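PDB 2PN2: uncharacterized protein from Psychrobacter arcticus, which is uncharacterised but probably takes part in osmotic and oxidative stress defence by reducing peroxides, as OsmC-family proteins do. Local coordinates for residues D30-A35 with I45-V50; S71-I76 with N129-C134; T91-T96 with V109-T114. One frame throughout, in Å; residues are numbered along the deposited sequence.

Contact 1: residues D30-A35 with I45-V50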
loop_
_atom_site.group_PDB
_atom_site.type_symbol
_atom_site.label_atom_id
_atom_site.label_comp_id
_atom_site.label_asym_id
_atom_site.label_seq_id
_atom_site.Cartn_x
_atom_site.Cartn_y
_atom_site.Cartn_z
ATOM N N ASP A 30 12.455 -16.446 0.702
ATOM C CA ASP A 30 11.552 -16.895 -0.385
ATOM C C ASP A 30 10.717 -15.732 -0.983
ATOM O O ASP A 30 9.581 -15.939 -1.438
ATOM C CB ASP A 30 10.639 -18.056 0.097
ATOM C CG ASP A 30 11.421 -19.242 0.670
ATOM O OD1 ASP A 30 12.405 -19.688 0.037
ATOM O OD2 ASP A 30 11.019 -19.762 1.741
ATOM N N LEU A 31 11.299 -14.522 -0.963
ATOM C CA LEU A 31 10.681 -13.276 -1.443
ATOM C C LEU A 31 9.400 -12.860 -0.699
ATOM O O LEU A 31 8.552 -12.132 -1.241
ATOM C CB LEU A 31 10.466 -13.314 -2.962
ATOM C CG LEU A 31 11.712 -13.626 -3.795
ATOM C CD1 LEU A 31 11.364 -13.603 -5.279
ATOM C CD2 LEU A 31 12.850 -12.642 -3.479
ATOM N N ARG A 32 9.306 -13.271 0.567
ATOM C CA ARG A 32 8.163 -12.985 1.425
ATOM C C ARG A 32 8.504 -11.973 2.504
ATOM O O ARG A 32 9.582 -12.055 3.098
ATOM C CB ARG A 32 7.702 -14.262 2.128
ATOM C CG ARG A 32 6.695 -14.031 3.263
ATOM C CD ARG A 32 6.143 -15.318 3.751
ATOM N NE ARG A 32 5.051 -15.787 2.915
ATOM C CZ ARG A 32 4.552 -17.023 2.936
ATOM N NH1 ARG A 32 5.037 -17.989 3.737
ATOM N NH2 ARG A 32 3.550 -17.303 2.124
ATOM N N THR A 33 7.565 -11.071 2.798
ATOM C CA THR A 33 7.716 -10.127 3.920
ATOM C C THR A 33 6.501 -10.228 4.843
ATOM O O THR A 33 5.435 -10.635 4.413
ATOM C CB THR A 33 7.932 -8.663 3.495
ATOM O OG1 THR A 33 6.686 -8.028 3.168
ATOM C CG2 THR A 33 8.929 -8.562 2.338
ATOM N N SER A 34 6.701 -9.866 6.104
ATOM C CA SER A 34 5.659 -9.822 7.133
ATOM C C SER A 34 5.740 -8.464 7.799
ATOM O O SER A 34 6.802 -8.099 8.279
ATOM C CB SER A 34 5.897 -10.913 8.169
ATOM O OG SER A 34 5.009 -10.758 9.261
ATOM N N ALA A 35 4.619 -7.747 7.855
ATOM C CA ALA A 35 4.561 -6.397 8.424
ATOM C C ALA A 35 3.546 -6.347 9.567
ATOM O O ALA A 35 2.407 -6.790 9.392
ATOM C CB ALA A 35 4.190 -5.380 7.328
ATOM N N ILE A 45 1.095 -9.841 5.043
ATOM C CA ILE A 45 2.137 -10.598 4.366
ATOM C C ILE A 45 2.206 -10.151 2.918
ATOM O O ILE A 45 1.181 -9.793 2.349
ATOM C CB ILE A 45 1.815 -12.121 4.369
ATOM C CG1 ILE A 45 1.582 -12.669 5.794
ATOM C CG2 ILE A 45 2.910 -12.935 3.674
ATOM C CD1 ILE A 45 2.725 -12.461 6.752
ATOM N N THR A 46 3.411 -10.129 2.357
ATOM C CA THR A 46 3.585 -9.956 0.911
ATOM C C THR A 46 4.444 -11.084 0.361
ATOM O O THR A 46 5.271 -11.634 1.072
ATOM C CB THR A 46 4.208 -8.594 0.476
ATOM O OG1 THR A 46 5.581 -8.532 0.862
ATOM C CG2 THR A 46 3.421 -7.398 1.030
ATOM N N ASP A 47 4.203 -11.425 -0.904
ATOM C CA ASP A 47 4.977 -12.384 -1.661
ATOM C C ASP A 47 5.219 -11.798 -3.038
ATOM O O ASP A 47 4.360 -11.094 -3.570
ATOM C CB ASP A 47 4.200 -13.686 -1.892
ATOM C CG ASP A 47 4.172 -14.613 -0.699
ATOM O OD1 ASP A 47 5.074 -14.599 0.157
ATOM O OD2 ASP A 47 3.252 -15.448 -0.670
ATOM N N ALA A 48 6.371 -12.116 -3.615
ATOM C CA ALA A 48 6.652 -11.775 -5.010
ATOM C C ALA A 48 5.821 -12.753 -5.872
ATOM O O ALA A 48 5.533 -13.877 -5.430
ATOM C CB ALA A 48 8.120 -11.922 -5.323
ATOM N N PRO A 49 5.386 -12.327 -7.079
ATOM C CA PRO A 49 4.672 -13.300 -7.939
ATOM C C PRO A 49 5.546 -14.496 -8.364
ATOM O O PRO A 49 6.782 -14.418 -8.288
ATOM C CB PRO A 49 4.266 -12.468 -9.167
ATOM C CG PRO A 49 4.352 -11.023 -8.714
ATOM C CD PRO A 49 5.450 -10.986 -7.699
ATOM N N VAL A 50 4.906 -15.589 -8.785
ATOM C CA VAL A 50 5.627 -16.779 -9.302
ATOM C C VAL A 50 6.403 -16.403 -10.591
ATOM O O VAL A 50 7.427 -17.027 -10.900
ATOM C CB VAL A 50 4.684 -18.003 -9.508
ATOM C CG1 VAL A 50 5.444 -19.214 -10.071
ATOM C CG2 VAL A 50 4.014 -18.385 -8.185
HETATM O O HOH W 1 7.173 -14.827 -1.997
HETATM O O HOH W 2 7.011 -9.773 -1.048
#
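Arg32 and Asp47 face each other on two antiparallel strands of a β-hairpin, their side chains side by side and pointing the same way. The arginine can be followed outward atom by atom. Its CB already lies 3.3 Å from Asp47 OD1, and its CG runs past the backbone carbonyl of Thr46, with Thr46 O 3.5 Å away. The CD methylene comes near the CG2 methyl of Ile45, which then lies 3.6 Å from Arg32 NE. A bend at the third torsion (chi3 -82°) swings the guanidinium alongside the carboxylate, the two planes 26° apart. Arg32 NE reaches Asp47 OD1 at 3.0 Å in a salt bridge whose hydrogen bond is bent and weak, and Arg32 NH2 adds a long, weak bond to Asp47 OD2. Asp47 OD2 also accepts a hydrogen bond from Glu57 N.

Thr33 and Thr46 occupy the other face as a hydrogen-bonded pair, with Thr33 N to Thr46 O and the reciprocal bond both at 2.9 Å. Their hydroxyls meet there too, Thr33 OG1 and Thr46 OG1 being 2.6 Å apart in a short hydrogen bond. Next along the pair, Ala48 N donates to Leu31 O, and Leu31 CB rests on Ala48 CB at 3.6 Å. One water joins Leu31 O to Thr46 OG1.

Strand 23-29 flanks the hairpin beyond strand 32-37, helix 61-83 covers Thr46, and the same helix of the second subunit supplies Ser71 as a hydrogen-bond partner of Thr33 OG1.

Contact 2: residues S71-I76 with N129-C134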
loop_
_atom_site.group_PDB
_atom_site.type_symbol
_atom_site.label_atom_id
_atom_site.label_comp_id
_atom_site.label_asym_id
_atom_site.label_seq_id
_atom_site.Cartn_x
_atom_site.Cartn_y
_atom_site.Cartn_z
ATOM N N SER A 71 -8.855 1.201 -0.679
ATOM C CA SER A 71 -9.208 1.282 0.759
ATOM C C SER A 71 -9.354 2.717 1.237
ATOM O O SER A 71 -10.292 3.038 1.976
ATOM C CB SER A 71 -8.174 0.582 1.628
ATOM O OG SER A 71 -8.343 -0.802 1.498
ATOM N N CYS A 72 -8.441 3.572 0.792
ATOM C CA CYS A 72 -8.460 4.980 1.143
ATOM C C CYS A 72 -9.726 5.662 0.607
ATOM O O CYS A 72 -10.389 6.415 1.337
ATOM C CB CYS A 72 -7.210 5.670 0.609
ATOM S SG CYS A 72 -7.056 7.328 1.179
HETATM N N MSE A 73 -10.069 5.348 -0.643
HETATM C CA MSE A 73 -11.269 5.882 -1.310
HETATM C C MSE A 73 -12.566 5.497 -0.592
HETATM O O MSE A 73 -13.406 6.366 -0.349
HETATM C CB MSE A 73 -11.332 5.422 -2.761
HETATM C CG MSE A 73 -10.338 6.120 -3.620
HETATM SE SE MSE A 73 -10.486 5.625 -5.502
HETATM C CE MSE A 73 -9.078 6.767 -6.168
ATOM N N LEU A 74 -12.701 4.207 -0.250
ATOM C CA LEU A 74 -13.862 3.726 0.496
ATOM C C LEU A 74 -13.943 4.361 1.889
ATOM O O LEU A 74 -15.036 4.664 2.359
ATOM C CB LEU A 74 -13.886 2.197 0.602
ATOM C CG LEU A 74 -14.136 1.358 -0.659
ATOM C CD1 LEU A 74 -14.128 -0.109 -0.281
ATOM C CD2 LEU A 74 -15.462 1.719 -1.329
ATOM N N THR A 75 -12.787 4.580 2.525
ATOM C CA THR A 75 -12.720 5.159 3.880
ATOM C C THR A 75 -13.186 6.619 3.867
ATOM O O THR A 75 -14.026 7.004 4.693
ATOM C CB THR A 75 -11.304 5.023 4.477
ATOM O OG1 THR A 75 -10.928 3.633 4.480
ATOM C CG2 THR A 75 -11.239 5.582 5.909
ATOM N N ILE A 76 -12.658 7.415 2.935
ATOM C CA ILE A 76 -13.053 8.836 2.813
ATOM C C ILE A 76 -14.512 8.961 2.337
ATOM O O ILE A 76 -15.200 9.896 2.762
ATOM C CB ILE A 76 -12.059 9.676 1.956
ATOM C CG1 ILE A 76 -12.232 11.167 2.258
ATOM C CG2 ILE A 76 -12.201 9.370 0.472
ATOM C CD1 ILE A 76 -11.304 12.079 1.481
ATOM N N ASN A 129 -15.914 12.546 -6.411
ATOM C CA ASN A 129 -14.978 13.646 -6.163
ATOM C C ASN A 129 -14.199 13.510 -4.861
ATOM O O ASN A 129 -12.996 13.773 -4.853
ATOM C CB ASN A 129 -15.692 15.000 -6.197
ATOM C CG ASN A 129 -16.290 15.330 -7.577
ATOM O OD1 ASN A 129 -15.873 14.801 -8.600
ATOM N ND2 ASN A 129 -17.268 16.225 -7.590
ATOM N N THR A 130 -14.875 13.093 -3.782
ATOM C CA THR A 130 -14.210 12.883 -2.482
ATOM C C THR A 130 -13.144 11.788 -2.597
ATOM O O THR A 130 -12.047 11.954 -2.079
ATOM C CB THR A 130 -15.191 12.531 -1.341
ATOM O OG1 THR A 130 -16.311 13.416 -1.372
ATOM C CG2 THR A 130 -14.511 12.670 0.003
ATOM N N ALA A 131 -13.486 10.691 -3.286
ATOM C CA ALA A 131 -12.569 9.573 -3.581
ATOM C C ALA A 131 -11.253 9.997 -4.252
ATOM O O ALA A 131 -10.168 9.574 -3.831
ATOM C CB ALA A 131 -13.255 8.555 -4.469
ATOM N N LEU A 132 -11.363 10.800 -5.310
ATOM C CA LEU A 132 -10.183 11.305 -6.046
ATOM C C LEU A 132 -9.269 12.255 -5.245
ATOM O O LEU A 132 -8.113 12.427 -5.617
ATOM C CB LEU A 132 -10.594 11.947 -7.388
ATOM C CG LEU A 132 -11.147 11.015 -8.486
ATOM C CD1 LEU A 132 -11.408 11.804 -9.788
ATOM C CD2 LEU A 132 -10.187 9.885 -8.775
ATOM N N THR A 133 -9.776 12.852 -4.163
ATOM C CA THR A 133 -8.977 13.752 -3.308
ATOM C C THR A 133 -8.352 13.066 -2.084
ATOM O O THR A 133 -7.682 13.749 -1.292
ATOM C CB THR A 133 -9.834 14.980 -2.784
ATOM O OG1 THR A 133 -10.721 14.582 -1.719
ATOM C CG2 THR A 133 -10.610 15.630 -3.915
ATOM N N CYS A 134 -8.519 11.742 -1.939
ATOM C CA CYS A 134 -8.129 11.055 -0.705
ATOM C C CYS A 134 -6.616 10.988 -0.528
ATOM O O CYS A 134 -5.883 11.110 -1.512
ATOM C CB CYS A 134 -8.760 9.661 -0.616
ATOM S SG CYS A 134 -7.986 8.393 -1.604
#
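Cys72 and Cys134 bring their sulfurs to within 3.1 Å of each other, SG to SG, as the side of helix 61-83 meets the residues that follow helix 121-132. This spacing is well beyond a covalent disulfide, so the two sulfurs touch without being bonded. Each rotamer contributes to the meeting. On the helix, Cys72 carries SG opposite its backbone N (chi1 -172°), which directs the sulfur at the other segment. Cys134 instead tucks SG between its own N and carbonyl carbon (chi1 78°), a setting that turns the sulfur back over the helix, where it also lies 3.8 Å from CG of Met73.

Paired cysteines, one inside the long helix and one just before a proline, Pro135 here, are the hallmark of the OsmC/Ohr family, in which they form the redox centre of a thiol peroxidase. The closeness of the two sulfurs is consistent with that role. Pro61 of the second subunit packs on Cys72, and a sulfate ion about 5 Å from the same side chain, probably a crystallisation component, may mark a pocket.

Around the sulfurs the packing is mostly apolar, with methylenes and methyls also lying against backbone carbonyls. Met73, a selenomethionine, is extended beyond CG; its CG sits 3.5 Å from Ala131 O and 3.9 Å from Ala131 CB, and its CE methyl approaches Leu132 CD2. Ile76 is fully outstretched along CG1 and CD1 and passes obliquely over Thr130, with CG1 3.5 Å from Thr130 CG2. The other branch, Ile76 CG2, drops onto Cys134 CB at 3.6 Å. Thr130 turns its methyl to this contact while its hydroxyl bonds back to Ile126 O. Just before Cys134, Thr133 OG1 donates to Thr130 O at 3.0 Å, and Thr133 N reaches the same oxygen from the same face.

Contact 3: residues T91-T96 with V109-T114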
loop_
_atom_site.group_PDB
_atom_site.type_symbol
_atom_site.label_atom_id
_atom_site.label_comp_id
_atom_site.label_asym_id
_atom_site.label_seq_id
_atom_site.Cartn_x
_atom_site.Cartn_y
_atom_site.Cartn_z
ATOM N N THR A 91 -20.571 -2.044 0.493
ATOM C CA THR A 91 -20.034 -1.441 -0.726
ATOM C C THR A 91 -18.726 -2.177 -1.039
ATOM O O THR A 91 -17.996 -2.565 -0.121
ATOM C CB THR A 91 -19.781 0.090 -0.559
ATOM O OG1 THR A 91 -21.037 0.756 -0.386
ATOM C CG2 THR A 91 -19.071 0.690 -1.813
ATOM N N THR A 92 -18.463 -2.407 -2.321
ATOM C CA THR A 92 -17.275 -3.124 -2.753
ATOM C C THR A 92 -16.497 -2.347 -3.804
ATOM O O THR A 92 -17.070 -1.537 -4.543
ATOM C CB THR A 92 -17.640 -4.502 -3.312
ATOM O OG1 THR A 92 -18.519 -4.346 -4.433
ATOM C CG2 THR A 92 -18.325 -5.364 -2.244
ATOM N N ALA A 93 -15.195 -2.612 -3.865
ATOM C CA ALA A 93 -14.295 -1.997 -4.841
ATOM C C ALA A 93 -13.401 -3.075 -5.456
ATOM O O ALA A 93 -12.612 -3.672 -4.719
ATOM C CB ALA A 93 -13.439 -0.905 -4.169
ATOM N N GLU A 94 -13.554 -3.343 -6.769
ATOM C CA GLU A 94 -12.692 -4.284 -7.526
ATOM C C GLU A 94 -11.513 -3.483 -8.056
ATOM O O GLU A 94 -11.707 -2.484 -8.751
ATOM C CB GLU A 94 -13.406 -4.951 -8.704
ATOM C CG GLU A 94 -14.323 -6.046 -8.279
ATOM C CD GLU A 94 -15.228 -6.585 -9.375
ATOM O OE1 GLU A 94 -15.073 -6.210 -10.562
ATOM O OE2 GLU A 94 -16.112 -7.399 -9.035
ATOM N N VAL A 95 -10.307 -3.936 -7.730
ATOM C CA VAL A 95 -9.082 -3.221 -8.040
ATOM C C VAL A 95 -8.359 -3.983 -9.117
ATOM O O VAL A 95 -8.162 -5.201 -9.007
ATOM C CB VAL A 95 -8.158 -3.097 -6.804
ATOM C CG1 VAL A 95 -6.877 -2.269 -7.159
ATOM C CG2 VAL A 95 -8.890 -2.449 -5.612
ATOM N N THR A 96 -8.000 -3.273 -10.179
ATOM C CA THR A 96 -7.245 -3.847 -11.287
ATOM C C THR A 96 -6.032 -2.948 -11.445
ATOM O O THR A 96 -6.176 -1.738 -11.394
ATOM C CB THR A 96 -8.127 -3.883 -12.577
ATOM O OG1 THR A 96 -9.187 -4.842 -12.407
ATOM C CG2 THR A 96 -7.318 -4.274 -13.789
ATOM N N VAL A 109 -4.408 2.301 -12.071
ATOM C CA VAL A 109 -5.171 1.563 -11.059
ATOM C C VAL A 109 -6.633 1.806 -11.378
ATOM O O VAL A 109 -7.099 2.972 -11.347
ATOM C CB VAL A 109 -4.866 1.989 -9.619
ATOM C CG1 VAL A 109 -5.750 1.212 -8.656
ATOM C CG2 VAL A 109 -3.393 1.776 -9.277
ATOM N N HIS A 110 -7.354 0.738 -11.716
ATOM C CA HIS A 110 -8.790 0.844 -12.024
ATOM C C HIS A 110 -9.544 0.340 -10.814
ATOM O O HIS A 110 -9.258 -0.767 -10.327
ATOM C CB HIS A 110 -9.203 0.068 -13.280
ATOM C CG HIS A 110 -8.363 0.351 -14.486
ATOM N ND1 HIS A 110 -8.329 -0.495 -15.572
ATOM C CD2 HIS A 110 -7.471 1.340 -14.752
ATOM C CE1 HIS A 110 -7.500 -0.009 -16.480
ATOM N NE2 HIS A 110 -6.958 1.096 -16.002
ATOM N N ILE A 111 -10.475 1.152 -10.316
ATOM C CA ILE A 111 -11.270 0.844 -9.128
ATOM C C ILE A 111 -12.731 0.911 -9.547
ATOM O O ILE A 111 -13.200 1.969 -9.938
ATOM C CB ILE A 111 -11.000 1.837 -7.959
ATOM C CG1 ILE A 111 -9.503 1.959 -7.647
ATOM C CG2 ILE A 111 -11.793 1.450 -6.693
ATOM C CD1 ILE A 111 -8.782 2.973 -8.507
ATOM N N ALA A 112 -13.415 -0.234 -9.540
ATOM C CA ALA A 112 -14.838 -0.320 -9.873
ATOM C C ALA A 112 -15.584 -0.411 -8.545
ATOM O O ALA A 112 -15.505 -1.441 -7.857
ATOM C CB ALA A 112 -15.127 -1.546 -10.742
ATOM N N ILE A 113 -16.319 0.648 -8.198
ATOM C CA ILE A 113 -17.049 0.711 -6.919
ATOM C C ILE A 113 -18.539 0.368 -7.107
ATOM O O ILE A 113 -19.213 0.979 -7.922
ATOM C CB ILE A 113 -16.902 2.080 -6.232
ATOM C CG1 ILE A 113 -15.421 2.473 -6.074
ATOM C CG2 ILE A 113 -17.612 2.060 -4.870
ATOM C CD1 ILE A 113 -15.199 3.784 -5.319
ATOM N N THR A 114 -19.034 -0.605 -6.343
ATOM C CA THR A 114 -20.433 -1.024 -6.398
ATOM C C THR A 114 -21.041 -0.769 -5.018
ATOM O O THR A 114 -20.655 -1.390 -4.034
ATOM C CB THR A 114 -20.576 -2.498 -6.860
ATOM O OG1 THR A 114 -19.953 -2.646 -8.146
ATOM C CG2 THR A 114 -22.053 -2.918 -6.985
#
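Thr92, Glu94 and Thr96 each exchange a reciprocal pair of backbone hydrogen bonds with Thr114, Ala112 and His110, six bonds in all across an antiparallel ladder. Among the shortest are Thr114 N to Thr92 O and His110 N to Thr96 O, both at 2.8 Å; the bonds are nearly straight, Ala112 N meeting Glu94 O at 169°. Between them, the non-hydrogen-bonded pairs Ala93 with Ile113 and Val95 with Ile111 add CA-H···O contacts, as from Ala93 CA to Ala112 O at 3.3 Å.

Side chains alternate about this backbone. On the face of Ala93 and Val95, the Ile111 CG2 methyl reaches diagonally to Ala93 CB at 3.8 Å, and Val95 CG1 meets Val109 CG1 at 4.0 Å. On the other face Thr92 and Thr114 lie side by side, Thr92 OG1 resting 3.7 Å from Thr114 CB, while Glu94 extends to a salt bridge with Lys24 of the second subunit.

Helix 61-83 covers the apolar face through Ala66, Ala70 and Leu74. Strand 145-150 flanks strand 105-114, while at the other edge strand 92-100 pairs antiparallel with a strand of the second subunit, continuing the sheet across the dimer.

Contact 1 closes before contact 2 opens along the chain, and contact 3 is nested in the loop that contact 2 closes. Contacts 2 and 3 are neighbours, with centres about 12 Å apart, and meet where Leu74 of helix 61-83 packs on Thr91, Ala93 and Ile113 of contact 3. Contact 1 stands apart in the N-terminal hairpin, its centre about 27 Å from that of contact 2, across the chain's centre, and about 24 Å from that of contact 3. All three touch the second subunit: hairpin 32-47 packs on the partner's helix 61-83, which carries segment 71-76, and strand 92-100 pairs with a partner strand, consistent with a cysteine centre bordered by both chains.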